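Local coordinates for carbon monoxide oxidation system transcription regulator CooA-1 (PDB 2FMY), which senses carbon monoxide through a bound haem and, as a dimeric CRP-type transcription activator, probably switches on genes for carbon monoxide oxidation, at residues N10-L15 with V48-S53; S53-V58 with Q87-T92; D138-L143 with S185-D190; K163-L168 with Q202-L207. One frame throughout, in Å; residues are numbered along the deposited sequence.

Two contacts lie in the haem-binding sensor domain and two in the DNA-binding domain. Contact 1 and contact 2 come first along the chain, their centres about 14 Å apart; they share Ser53, where strand 47-53 of one four-stranded sheet passes into strand 55-61 of the other, and Val51 touches Val56 between them. Contacts 3 and 4 also have centres about 14 Å apart; their segments alternate along the chain, and Leu188 packs on Leu205. The pairs sit on opposite sides of the chain's centre, with 31 to 43 Å between centres, so a signal from the haem probably has to pass between domains, perhaps through the long helix 111-135.

Contact 1: residues N10-L15 with V48-S53; sequences NLLEVL and VFLVKS
Leu11 and Leu12 of a short helix, and Leu15 after them, meet the strand chiefly at Leu50. Just ahead of them Asn10 is the N-cap: its OD1 accepts from Leu12 N at 2.8 Å, in the carbonyl plane and on a lone pair, which fixes the start of the turn. Leu11 brings its CD2 to within 3.9 Å of Leu50 CD1, the two side chains meeting at a slant. Leu12 does most of the work. CG anti to the carbonyl carbon (chi1 -62°) carries the branch toward the strand, where the two methyls take different partners: the side chain slides past Leu50 in the opposite direction, CD2 3.8 Å from Leu50 CD2, while CD1 rests 3.4 Å from the backbone oxygen Lys52 O. Cut back to alanine, Leu12 would probably leave Leu50 CD2 with only Leu15 of these two neighbours, and Lys52 O without the methyl lying on it. Leu15 meets Leu50 tip to tip, CD1 to CD2 at 3.3 Å, tighter than usual carbon contact. Leu50 thus meets methyls of three leucines, and Ile77 and Leu95 of the flanking strands also touch it; Lys52 sends its amine off to a salt bridge with Glu29. This is apolar packing of an N-terminal helix against one sheet of the cyclic nucleotide-binding (cupin-type) beta fold, on the strand whose Val48 lines the haem pocket.

Contact 2: residues S53-V58 with Q87-T92; sequences SGRVRV and QAMEDT
Arg57 and Gln87 pair across two antiparallel strands and lie side by side, pointing the same way. Their backbones make both bonds of a hydrogen-bonded pair, Arg57 N to Gln87 O at 2.7 Å and Gln87 N to Arg57 O at 2.9 Å; beyond it, Met89 N donates to Arg55 O. From CB outward, Arg57 first meets Met89, CB resting 3.7 Å from SD; CG then goes anti to the backbone N (chi1 -175°), and a bend at chi3 swings the guanidinium beside the glutamine amide. NE passes 3.7 Å from Gln87 OE1, and NH2 gives that oxygen a hydrogen bond of 3.2 Å, with OE1 at the edge of the guanidinium and in its plane, the flat groups being turned 45° apart. Gln87 NE2 donates to Lys35 O, which helps fix the amide. On the face of Val56 and Ala88, the Val56 side chain crosses Thr92 at about a right angle, CG2 to CG2 3.6 Å. Glu90 lays its carboxylate over Gly54 CA, OE1 3.5 Å from it, while OE2 stays 4.7 Å from Arg55 NE, too far for direct contact. Alanine in place of Glu90 would probably uncover Gly54 and cost Arg55 a long-range opposite charge. Held also by a charge-balancing salt bridge from NH2 to Glu66, by Thr68 at NH1 and by a cation-pi contact with Tyr59, the Arg57 guanidinium probably turns little.

Contact 3: residues D138-L143 with S185-D190; sequences DARLRL and SVLLND
Leu187 reaches from one helix onto the flank of the other, over Ala139 and Arg140, and the contact is almost wholly apolar. CD1 presses on backbone, 3.6 Å from Arg140 N, with Ala139 CB a little farther away; CD2 lies 3.9 Å from Arg140 CG, the aliphatic part of the arginine crossing the leucine at about a right angle. CG of Leu187 stands anti to the carbonyl carbon (chi1 -70°), which aims the branch at 139-140. Leu143 supplies the second apolar group: its side chain and that of Leu187 slide past each other in opposite directions, Leu143 CD2 3.7 Å from Leu187 CB, and it meets Leu188 crosswise, CD2 to CD2 at 4.0 Å. Arg140 NH2 remains 6.1 Å from Asp190 OD2, too far for direct contact; that carboxylate bonds Asn132 through OD2 and forms a salt bridge through OD1 to Arg83 of the second subunit. The short segments' axes approach to 10.5 Å at a crossing angle of -65°. Helix 181-193, probably the recognition helix as in CRP, follows 170-177 in the helix-turn-helix and packs here on helix 137-154, with Phe136 against Leu187, Phe191 against Leu143, and Thr129 of helix 111-135 beside Arg140.

Contact 4: residues K163-L168 with Q202-L207; sequences KLELGL and QRTLLL
Glu165 and Thr204 cross at a slant on one face of a two-strand pairing, and Thr204 OG1 donates to Glu165 OE2 at 2.8 Å. The hydroxyl comes to the syn side of that oxygen, 25° out of the carboxylate plane. The other oxygen, OE1, takes Lys163 NZ on its anti lone pair in a salt bridge of 3.0 Å; the lysine gets there by bending at chi3 and chi4 after running anti to its backbone N (chi1 -176°). A water donates to OE2 and to Arg203 O and accepts from Gly167 N, so amine, hydroxyl and water together grip the carboxylate. On the same face the Lys163 and Leu206 side chains meet at a slant, CG to CD2 3.9 Å. The opposite face is leucine: Leu164 and Leu207 cross obliquely with CD2 and CD1 3.5 Å apart, and Leu166 meets Leu205 at about a right angle, its CD1 4.0 Å from Leu205 CG. The backbones are joined by Leu164 N to Leu205 O, 2.8 Å and nearly straight, by the return bond, and by Leu166 N to Arg203 O. Strands 161-165 and 204-207 form the middle of the antiparallel sheet, with 156-158 and 197-199 outside them, consistent with a CRP-type winged helix-turn-helix whose wing would be the hairpin 197-199/204-207; the leucine face packs on helix 137-154 through Leu147 and Ala151, and Leu166 also touches Ile173 of helix 170-177.

Contact 1: residues N10-L15 with V48-S53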
loop_
_atom_site.group_PDB
_atom_site.type_symbol
_atom_site.label_atom_id
_atom_site.label_comp_id
_atom_site.label_asym_id
_atom_site.label_seq_id
_atom_site.Cartn_x
_atom_site.Cartn_y
_atom_site.Cartn_z
ATOM N N ASN A 10 -7.245 12.913 -18.996
ATOM C CA ASN A 10 -6.959 11.500 -19.143
ATOM C C ASN A 10 -5.635 11.293 -19.852
ATOM O O ASN A 10 -5.300 12.016 -20.802
ATOM C CB ASN A 10 -8.094 10.775 -19.868
ATOM C CG ASN A 10 -8.028 9.270 -19.689
ATOM O OD1 ASN A 10 -7.175 8.603 -20.276
ATOM N ND2 ASN A 10 -8.931 8.723 -18.870
ATOM N N LEU A 11 -4.884 10.306 -19.374
ATOM C CA LEU A 11 -3.594 9.958 -19.945
ATOM C C LEU A 11 -3.706 9.598 -21.435
ATOM O O LEU A 11 -2.816 9.924 -22.222
ATOM C CB LEU A 11 -2.933 8.843 -19.121
ATOM C CG LEU A 11 -1.528 8.345 -19.482
ATOM C CD1 LEU A 11 -0.544 9.498 -19.730
ATOM C CD2 LEU A 11 -1.009 7.389 -18.401
ATOM N N LEU A 12 -4.815 8.971 -21.825
ATOM C CA LEU A 12 -5.047 8.631 -23.233
ATOM C C LEU A 12 -5.174 9.873 -24.113
ATOM O O LEU A 12 -4.736 9.870 -25.273
ATOM C CB LEU A 12 -6.272 7.719 -23.398
ATOM C CG LEU A 12 -6.217 6.333 -22.727
ATOM C CD1 LEU A 12 -7.565 5.624 -22.853
ATOM C CD2 LEU A 12 -5.118 5.467 -23.310
ATOM N N GLU A 13 -5.769 10.928 -23.556
ATOM C CA GLU A 13 -5.876 12.212 -24.242
ATOM C C GLU A 13 -4.500 12.850 -24.426
ATOM O O GLU A 13 -4.123 13.216 -25.538
ATOM C CB GLU A 13 -6.808 13.146 -23.474
ATOM C CG GLU A 13 -7.076 14.469 -24.151
ATOM C CD GLU A 13 -8.205 15.233 -23.477
ATOM O OE1 GLU A 13 -9.025 14.591 -22.779
ATOM O OE2 GLU A 13 -8.268 16.470 -23.643
ATOM N N VAL A 14 -3.756 12.953 -23.331
ATOM C CA VAL A 14 -2.393 13.490 -23.330
ATOM C C VAL A 14 -1.462 12.761 -24.309
ATOM O O VAL A 14 -0.634 13.387 -24.962
ATOM C CB VAL A 14 -1.798 13.482 -21.906
ATOM C CG1 VAL A 14 -0.400 14.083 -21.898
ATOM C CG2 VAL A 14 -2.709 14.271 -20.952
ATOM N N LEU A 15 -1.624 11.445 -24.417
ATOM C CA LEU A 15 -0.847 10.636 -25.351
ATOM C C LEU A 15 -1.087 10.983 -26.818
ATOM O O LEU A 15 -0.288 10.606 -27.686
ATOM C CB LEU A 15 -1.120 9.147 -25.123
ATOM C CG LEU A 15 -0.189 8.438 -24.148
ATOM C CD1 LEU A 15 -0.801 7.125 -23.737
ATOM C CD2 LEU A 15 1.193 8.222 -24.785
ATOM N N VAL A 48 5.099 -2.865 -18.343
ATOM C CA VAL A 48 4.213 -1.808 -17.901
ATOM C C VAL A 48 3.109 -1.696 -18.936
ATOM O O VAL A 48 3.362 -1.779 -20.140
ATOM C CB VAL A 48 4.963 -0.470 -17.669
ATOM C CG1 VAL A 48 3.976 0.681 -17.370
ATOM C CG2 VAL A 48 5.960 -0.629 -16.517
ATOM N N PHE A 49 1.875 -1.555 -18.463
ATOM C CA PHE A 49 0.734 -1.478 -19.364
ATOM C C PHE A 49 -0.229 -0.355 -19.019
ATOM O O PHE A 49 -0.254 0.150 -17.897
ATOM C CB PHE A 49 0.010 -2.834 -19.474
ATOM C CG PHE A 49 -0.770 -3.244 -18.229
ATOM C CD1 PHE A 49 -2.103 -2.871 -18.070
ATOM C CD2 PHE A 49 -0.192 -4.062 -17.262
ATOM C CE1 PHE A 49 -2.835 -3.269 -16.949
ATOM C CE2 PHE A 49 -0.915 -4.482 -16.139
ATOM C CZ PHE A 49 -2.236 -4.082 -15.978
ATOM N N LEU A 50 -0.993 0.046 -20.027
ATOM C CA LEU A 50 -1.997 1.088 -19.925
ATOM C C LEU A 50 -3.295 0.461 -20.412
ATOM O O LEU A 50 -3.301 -0.216 -21.449
ATOM C CB LEU A 50 -1.585 2.256 -20.837
ATOM C CG LEU A 50 -2.458 3.488 -21.088
ATOM C CD1 LEU A 50 -2.756 4.236 -19.809
ATOM C CD2 LEU A 50 -1.736 4.405 -22.056
ATOM N N VAL A 51 -4.377 0.648 -19.652
ATOM C CA VAL A 51 -5.697 0.206 -20.086
ATOM C C VAL A 51 -6.159 1.192 -21.142
ATOM O O VAL A 51 -6.292 2.389 -20.861
ATOM C CB VAL A 51 -6.731 0.158 -18.932
ATOM C CG1 VAL A 51 -8.116 -0.253 -19.463
ATOM C CG2 VAL A 51 -6.261 -0.778 -17.814
ATOM N N LYS A 52 -6.361 0.697 -22.358
ATOM C CA LYS A 52 -6.878 1.536 -23.443
ATOM C C LYS A 52 -8.387 1.563 -23.355
ATOM O O LYS A 52 -9.006 2.610 -23.521
ATOM C CB LYS A 52 -6.434 1.021 -24.821
ATOM C CG LYS A 52 -6.773 1.977 -25.980
ATOM C CD LYS A 52 -6.282 1.455 -27.321
ATOM C CE LYS A 52 -7.105 2.059 -28.465
ATOM N NZ LYS A 52 -6.585 1.645 -29.797
ATOM N N SER A 53 -8.974 0.392 -23.109
ATOM C CA SER A 53 -10.408 0.273 -22.950
ATOM C C SER A 53 -10.746 -0.936 -22.085
ATOM O O SER A 53 -10.011 -1.920 -22.054
ATOM C CB SER A 53 -11.099 0.166 -24.311
ATOM O OG SER A 53 -10.693 -1.010 -24.981
#

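Contact 2: residues S53-V58 with Q87-T92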
loop_
_atom_site.group_PDB
_atom_site.type_symbol
_atom_site.label_atom_id
_atom_site.label_comp_id
_atom_site.label_asym_id
_atom_site.label_seq_id
_atom_site.Cartn_x
_atom_site.Cartn_y
_atom_site.Cartn_z
ATOM N N SER A 53 -8.974 0.392 -23.109
ATOM C CA SER A 53 -10.408 0.273 -22.950
ATOM C C SER A 53 -10.746 -0.936 -22.085
ATOM O O SER A 53 -10.011 -1.920 -22.054
ATOM C CB SER A 53 -11.099 0.166 -24.311
ATOM O OG SER A 53 -10.693 -1.010 -24.981
ATOM N N GLY A 54 -11.872 -0.853 -21.391
ATOM C CA GLY A 54 -12.297 -1.921 -20.510
ATOM C C GLY A 54 -11.988 -1.573 -19.079
ATOM O O GLY A 54 -11.782 -0.407 -18.742
ATOM N N ARG A 55 -11.983 -2.595 -18.233
ATOM C CA ARG A 55 -11.736 -2.430 -16.808
ATOM C C ARG A 55 -11.023 -3.676 -16.315
ATOM O O ARG A 55 -11.368 -4.806 -16.703
ATOM C CB ARG A 55 -13.041 -2.209 -16.022
ATOM C CG ARG A 55 -13.630 -0.787 -16.146
ATOM C CD ARG A 55 -15.031 -0.631 -15.501
ATOM N NE ARG A 55 -15.045 -1.032 -14.088
ATOM C CZ ARG A 55 -15.827 -0.492 -13.149
ATOM N NH1 ARG A 55 -16.662 0.502 -13.454
ATOM N NH2 ARG A 55 -15.768 -0.932 -11.896
ATOM N N VAL A 56 -10.039 -3.463 -15.453
ATOM C CA VAL A 56 -9.153 -4.527 -15.021
ATOM C C VAL A 56 -9.099 -4.539 -13.498
ATOM O O VAL A 56 -8.886 -3.504 -12.859
ATOM C CB VAL A 56 -7.730 -4.336 -15.643
ATOM C CG1 VAL A 56 -6.694 -5.169 -14.928
ATOM C CG2 VAL A 56 -7.742 -4.671 -17.134
ATOM N N ARG A 57 -9.310 -5.714 -12.921
ATOM C CA ARG A 57 -9.259 -5.885 -11.482
ATOM C C ARG A 57 -7.870 -6.343 -11.043
ATOM O O ARG A 57 -7.334 -7.331 -11.571
ATOM C CB ARG A 57 -10.317 -6.892 -11.023
ATOM C CG ARG A 57 -10.404 -7.019 -9.507
ATOM C CD ARG A 57 -11.641 -7.763 -9.065
ATOM N NE ARG A 57 -11.585 -9.187 -9.388
ATOM C CZ ARG A 57 -11.364 -10.157 -8.503
ATOM N NH1 ARG A 57 -11.168 -9.874 -7.217
ATOM N NH2 ARG A 57 -11.341 -11.421 -8.912
ATOM N N VAL A 58 -7.293 -5.602 -10.102
ATOM C CA VAL A 58 -6.060 -5.990 -9.430
ATOM C C VAL A 58 -6.444 -6.552 -8.063
ATOM O O VAL A 58 -7.140 -5.890 -7.282
ATOM C CB VAL A 58 -5.083 -4.793 -9.277
ATOM C CG1 VAL A 58 -3.770 -5.230 -8.626
ATOM C CG2 VAL A 58 -4.813 -4.126 -10.656
ATOM N N GLN A 87 -7.025 -9.330 -13.686
ATOM C CA GLN A 87 -8.108 -9.945 -14.455
ATOM C C GLN A 87 -8.939 -8.894 -15.181
ATOM O O GLN A 87 -9.193 -7.821 -14.634
ATOM C CB GLN A 87 -9.004 -10.760 -13.523
ATOM C CG GLN A 87 -10.159 -11.498 -14.195
ATOM C CD GLN A 87 -11.036 -12.237 -13.195
ATOM O OE1 GLN A 87 -11.345 -11.716 -12.127
ATOM N NE2 GLN A 87 -11.438 -13.453 -13.540
ATOM N N ALA A 88 -9.360 -9.215 -16.406
ATOM C CA ALA A 88 -10.253 -8.357 -17.185
ATOM C C ALA A 88 -11.684 -8.511 -16.679
ATOM O O ALA A 88 -12.229 -9.618 -16.663
ATOM C CB ALA A 88 -10.170 -8.699 -18.671
ATOM N N MET A 89 -12.289 -7.407 -16.257
ATOM C CA MET A 89 -13.666 -7.444 -15.749
ATOM C C MET A 89 -14.668 -7.397 -16.883
ATOM O O MET A 89 -15.858 -7.677 -16.698
ATOM C CB MET A 89 -13.916 -6.302 -14.776
ATOM C CG MET A 89 -13.398 -6.584 -13.385
ATOM S SD MET A 89 -13.230 -5.040 -12.471
ATOM C CE MET A 89 -14.965 -4.701 -12.118
ATOM N N GLU A 90 -14.162 -7.028 -18.055
ATOM C CA GLU A 90 -14.934 -6.965 -19.290
ATOM C C GLU A 90 -13.939 -7.037 -20.444
ATOM O O GLU A 90 -12.731 -7.020 -20.205
ATOM C CB GLU A 90 -15.744 -5.671 -19.340
ATOM C CG GLU A 90 -14.920 -4.403 -19.144
ATOM C CD GLU A 90 -15.800 -3.188 -18.975
ATOM O OE1 GLU A 90 -15.763 -2.292 -19.852
ATOM O OE2 GLU A 90 -16.555 -3.143 -17.977
ATOM N N ASP A 91 -14.431 -7.113 -21.682
ATOM C CA ASP A 91 -13.544 -7.120 -22.847
ATOM C C ASP A 91 -12.615 -5.906 -22.769
ATOM O O ASP A 91 -13.074 -4.764 -22.712
ATOM C CB ASP A 91 -14.337 -7.132 -24.162
ATOM C CG ASP A 91 -15.098 -8.442 -24.391
ATOM O OD1 ASP A 91 -14.912 -9.412 -23.623
ATOM O OD2 ASP A 91 -15.892 -8.500 -25.360
ATOM N N THR A 92 -11.310 -6.163 -22.743
ATOM C CA THR A 92 -10.313 -5.144 -22.426
ATOM C C THR A 92 -9.239 -5.100 -23.505
ATOM O O THR A 92 -8.887 -6.132 -24.081
ATOM C CB THR A 92 -9.675 -5.432 -21.041
ATOM O OG1 THR A 92 -10.696 -5.415 -20.042
ATOM C CG2 THR A 92 -8.607 -4.417 -20.669
HETATM O O HOH W 1 -12.709 -3.164 -24.851
#

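Contact 3: residues D138-L143 with S185-D190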
loop_
_atom_site.group_PDB
_atom_site.type_symbol
_atom_site.label_atom_id
_atom_site.label_comp_id
_atom_site.label_asym_id
_atom_site.label_seq_id
_atom_site.Cartn_x
_atom_site.Cartn_y
_atom_site.Cartn_z
ATOM N N ASP A 138 -13.508 -9.807 13.656
ATOM C CA ASP A 138 -14.686 -10.077 14.483
ATOM C C ASP A 138 -15.439 -8.805 14.841
ATOM O O ASP A 138 -16.645 -8.703 14.614
ATOM C CB ASP A 138 -14.286 -10.821 15.766
ATOM C CG ASP A 138 -13.796 -12.235 15.502
ATOM O OD1 ASP A 138 -13.306 -12.876 16.460
ATOM O OD2 ASP A 138 -13.894 -12.714 14.347
ATOM N N ALA A 139 -14.715 -7.835 15.395
ATOM C CA ALA A 139 -15.272 -6.536 15.774
ATOM C C ALA A 139 -15.911 -5.799 14.592
ATOM O O ALA A 139 -16.955 -5.159 14.736
ATOM C CB ALA A 139 -14.189 -5.681 16.421
ATOM N N ARG A 140 -15.283 -5.902 13.422
ATOM C CA ARG A 140 -15.815 -5.292 12.203
ATOM C C ARG A 140 -17.185 -5.863 11.832
ATOM O O ARG A 140 -18.125 -5.113 11.548
ATOM C CB ARG A 140 -14.833 -5.503 11.055
ATOM C CG ARG A 140 -15.081 -4.669 9.817
ATOM C CD ARG A 140 -14.450 -5.398 8.641
ATOM N NE ARG A 140 -14.013 -4.495 7.595
ATOM C CZ ARG A 140 -13.432 -4.875 6.460
ATOM N NH1 ARG A 140 -13.233 -6.155 6.190
ATOM N NH2 ARG A 140 -13.067 -3.960 5.580
ATOM N N LEU A 141 -17.285 -7.189 11.819
ATOM C CA LEU A 141 -18.550 -7.867 11.537
ATOM C C LEU A 141 -19.660 -7.486 12.539
ATOM O O LEU A 141 -20.800 -7.227 12.143
ATOM C CB LEU A 141 -18.348 -9.384 11.499
ATOM C CG LEU A 141 -19.246 -10.225 10.579
ATOM C CD1 LEU A 141 -18.761 -11.671 10.531
ATOM C CD2 LEU A 141 -20.730 -10.174 10.988
ATOM N N ARG A 142 -19.314 -7.445 13.825
ATOM C CA ARG A 142 -20.276 -7.126 14.881
ATOM C C ARG A 142 -20.724 -5.665 14.815
ATOM O O ARG A 142 -21.891 -5.370 15.060
ATOM C CB ARG A 142 -19.723 -7.478 16.273
ATOM C CG ARG A 142 -19.499 -8.980 16.496
ATOM C CD ARG A 142 -19.255 -9.347 17.970
ATOM N NE ARG A 142 -18.170 -8.560 18.554
ATOM C CZ ARG A 142 -16.925 -8.992 18.728
ATOM N NH1 ARG A 142 -16.585 -10.230 18.379
ATOM N NH2 ARG A 142 -16.016 -8.180 19.257
ATOM N N LEU A 143 -19.801 -4.762 14.469
ATOM C CA LEU A 143 -20.136 -3.351 14.261
ATOM C C LEU A 143 -21.068 -3.156 13.064
ATOM O O LEU A 143 -22.069 -2.445 13.165
ATOM C CB LEU A 143 -18.874 -2.492 14.105
ATOM C CG LEU A 143 -19.076 -0.993 13.845
ATOM C CD1 LEU A 143 -19.836 -0.302 15.005
ATOM C CD2 LEU A 143 -17.728 -0.336 13.607
ATOM N N SER A 185 -13.806 3.488 16.710
ATOM C CA SER A 185 -13.477 4.684 15.929
ATOM C C SER A 185 -12.707 4.370 14.637
ATOM O O SER A 185 -13.035 4.903 13.583
ATOM C CB SER A 185 -12.708 5.701 16.765
ATOM O OG SER A 185 -12.533 6.901 16.019
ATOM N N VAL A 186 -11.703 3.495 14.727
ATOM C CA VAL A 186 -10.899 3.099 13.565
ATOM C C VAL A 186 -11.792 2.482 12.476
ATOM O O VAL A 186 -11.700 2.845 11.297
ATOM C CB VAL A 186 -9.753 2.126 13.964
ATOM C CG1 VAL A 186 -9.255 1.317 12.759
ATOM C CG2 VAL A 186 -8.600 2.889 14.610
ATOM N N LEU A 187 -12.672 1.577 12.893
ATOM C CA LEU A 187 -13.568 0.899 11.970
ATOM C C LEU A 187 -14.643 1.827 11.432
ATOM O O LEU A 187 -15.036 1.711 10.271
ATOM C CB LEU A 187 -14.186 -0.338 12.616
ATOM C CG LEU A 187 -13.256 -1.523 12.873
ATOM C CD1 LEU A 187 -14.002 -2.552 13.692
ATOM C CD2 LEU A 187 -12.736 -2.139 11.571
ATOM N N LEU A 188 -15.108 2.765 12.251
ATOM C CA LEU A 188 -16.057 3.765 11.756
ATOM C C LEU A 188 -15.398 4.680 10.735
ATOM O O LEU A 188 -15.986 4.991 9.698
ATOM C CB LEU A 188 -16.679 4.566 12.901
ATOM C CG LEU A 188 -17.714 3.839 13.766
ATOM C CD1 LEU A 188 -18.106 4.724 14.915
ATOM C CD2 LEU A 188 -18.943 3.455 12.942
ATOM N N ASN A 189 -14.176 5.110 11.016
ATOM C CA ASN A 189 -13.421 5.918 10.043
ATOM C C ASN A 189 -13.130 5.180 8.729
ATOM O O ASN A 189 -13.158 5.789 7.667
ATOM C CB ASN A 189 -12.126 6.468 10.655
ATOM C CG ASN A 189 -12.379 7.612 11.643
ATOM O OD1 ASN A 189 -13.453 8.248 11.642
ATOM N ND2 ASN A 189 -11.383 7.886 12.483
ATOM N N ASP A 190 -12.874 3.874 8.807
ATOM C CA ASP A 190 -12.669 3.055 7.607
ATOM C C ASP A 190 -13.938 2.962 6.756
ATOM O O ASP A 190 -13.863 3.040 5.537
ATOM C CB ASP A 190 -12.153 1.654 7.958
ATOM C CG ASP A 190 -10.637 1.605 8.174
ATOM O OD1 ASP A 190 -9.954 2.646 8.111
ATOM O OD2 ASP A 190 -10.114 0.503 8.411
#

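Contact 4: residues K163-L168 with Q202-L207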
loop_
_atom_site.group_PDB
_atom_site.type_symbol
_atom_site.label_atom_id
_atom_site.label_comp_id
_atom_site.label_asym_id
_atom_site.label_seq_id
_atom_site.Cartn_x
_atom_site.Cartn_y
_atom_site.Cartn_z
ATOM N N LYS A 163 -30.130 8.749 7.877
ATOM C CA LYS A 163 -29.613 9.215 9.142
ATOM C C LYS A 163 -29.889 8.175 10.228
ATOM O O LYS A 163 -31.016 7.712 10.393
ATOM C CB LYS A 163 -30.202 10.571 9.514
ATOM C CG LYS A 163 -29.600 11.142 10.797
ATOM C CD LYS A 163 -30.091 12.545 11.085
ATOM C CE LYS A 163 -31.517 12.543 11.605
ATOM N NZ LYS A 163 -31.662 11.949 12.966
ATOM N N LEU A 164 -28.835 7.814 10.953
ATOM C CA LEU A 164 -28.919 6.855 12.039
ATOM C C LEU A 164 -28.719 7.550 13.359
ATOM O O LEU A 164 -27.857 8.416 13.479
ATOM C CB LEU A 164 -27.828 5.780 11.905
ATOM C CG LEU A 164 -28.171 4.473 11.203
ATOM C CD1 LEU A 164 -28.690 4.692 9.771
ATOM C CD2 LEU A 164 -26.928 3.579 11.211
ATOM N N GLU A 165 -29.504 7.140 14.350
ATOM C CA GLU A 165 -29.263 7.524 15.730
ATOM C C GLU A 165 -28.901 6.279 16.509
ATOM O O GLU A 165 -29.726 5.378 16.679
ATOM C CB GLU A 165 -30.485 8.206 16.355
ATOM C CG GLU A 165 -30.827 9.573 15.771
ATOM C CD GLU A 165 -29.732 10.622 15.948
ATOM O OE1 GLU A 165 -29.747 11.615 15.187
ATOM O OE2 GLU A 165 -28.865 10.472 16.835
ATOM N N LEU A 166 -27.661 6.238 16.981
ATOM C CA LEU A 166 -27.132 5.058 17.654
ATOM C C LEU A 166 -27.564 4.965 19.111
ATOM O O LEU A 166 -27.657 3.856 19.660
ATOM C CB LEU A 166 -25.612 5.020 17.546
ATOM C CG LEU A 166 -25.039 5.021 16.125
ATOM C CD1 LEU A 166 -23.535 4.973 16.193
ATOM C CD2 LEU A 166 -25.590 3.851 15.298
ATOM N N GLY A 167 -27.824 6.125 19.722
ATOM C CA GLY A 167 -28.236 6.199 21.123
ATOM C C GLY A 167 -27.091 5.963 22.089
ATOM O O GLY A 167 -27.267 6.052 23.303
ATOM N N LEU A 168 -25.917 5.663 21.539
ATOM C CA LEU A 168 -24.726 5.328 22.315
ATOM C C LEU A 168 -23.531 6.090 21.754
ATOM O O LEU A 168 -23.460 6.331 20.546
ATOM C CB LEU A 168 -24.459 3.813 22.268
ATOM C CG LEU A 168 -25.542 2.866 22.821
ATOM C CD1 LEU A 168 -25.185 1.405 22.573
ATOM C CD2 LEU A 168 -25.809 3.105 24.297
ATOM N N GLN A 202 -20.456 11.318 17.875
ATOM C CA GLN A 202 -20.294 9.966 18.423
ATOM C C GLN A 202 -21.562 9.115 18.358
ATOM O O GLN A 202 -21.483 7.882 18.408
ATOM C CB GLN A 202 -19.778 10.021 19.856
ATOM C CG GLN A 202 -18.354 10.564 19.972
ATOM C CD GLN A 202 -17.727 10.242 21.298
ATOM O OE1 GLN A 202 -17.711 9.088 21.723
ATOM N NE2 GLN A 202 -17.191 11.259 21.963
ATOM N N ARG A 203 -22.714 9.771 18.206
ATOM C CA ARG A 203 -24.027 9.123 18.331
ATOM C C ARG A 203 -24.853 9.119 17.048
ATOM O O ARG A 203 -25.851 8.405 16.956
ATOM C CB ARG A 203 -24.841 9.817 19.423
ATOM C CG ARG A 203 -24.299 9.636 20.820
ATOM C CD ARG A 203 -25.316 10.102 21.854
ATOM N NE ARG A 203 -24.938 9.702 23.214
ATOM C CZ ARG A 203 -23.957 10.267 23.911
ATOM N NH1 ARG A 203 -23.247 11.254 23.375
ATOM N NH2 ARG A 203 -23.676 9.848 25.140
ATOM N N THR A 204 -24.448 9.925 16.074
ATOM C CA THR A 204 -25.241 10.141 14.866
ATOM C C THR A 204 -24.406 9.879 13.630
ATOM O O THR A 204 -23.303 10.396 13.499
ATOM C CB THR A 204 -25.810 11.583 14.830
ATOM O OG1 THR A 204 -26.527 11.842 16.041
ATOM C CG2 THR A 204 -26.757 11.783 13.648
ATOM N N LEU A 205 -24.928 9.046 12.739
ATOM C CA LEU A 205 -24.241 8.726 11.501
ATOM C C LEU A 205 -25.147 9.034 10.340
ATOM O O LEU A 205 -26.360 8.925 10.461
ATOM C CB LEU A 205 -23.870 7.232 11.431
ATOM C CG LEU A 205 -23.097 6.556 12.574
ATOM C CD1 LEU A 205 -22.802 5.084 12.212
ATOM C CD2 LEU A 205 -21.809 7.320 12.938
ATOM N N LEU A 206 -24.542 9.418 9.221
ATOM C CA LEU A 206 -25.234 9.475 7.935
ATOM C C LEU A 206 -24.754 8.301 7.101
ATOM O O LEU A 206 -23.578 8.221 6.783
ATOM C CB LEU A 206 -24.940 10.799 7.211
ATOM C CG LEU A 206 -25.290 12.071 7.993
ATOM C CD1 LEU A 206 -24.784 13.322 7.280
ATOM C CD2 LEU A 206 -26.806 12.158 8.267
ATOM N N LEU A 207 -25.661 7.393 6.767
ATOM C CA LEU A 207 -25.341 6.217 5.964
ATOM C C LEU A 207 -25.542 6.468 4.490
ATOM O O LEU A 207 -26.672 6.673 4.045
ATOM C CB LEU A 207 -26.206 5.022 6.375
ATOM C CG LEU A 207 -25.513 3.919 7.159
ATOM C CD1 LEU A 207 -24.926 4.497 8.453
ATOM C CD2 LEU A 207 -26.497 2.763 7.426
HETATM O O HOH W 2 -28.305 8.722 18.871
#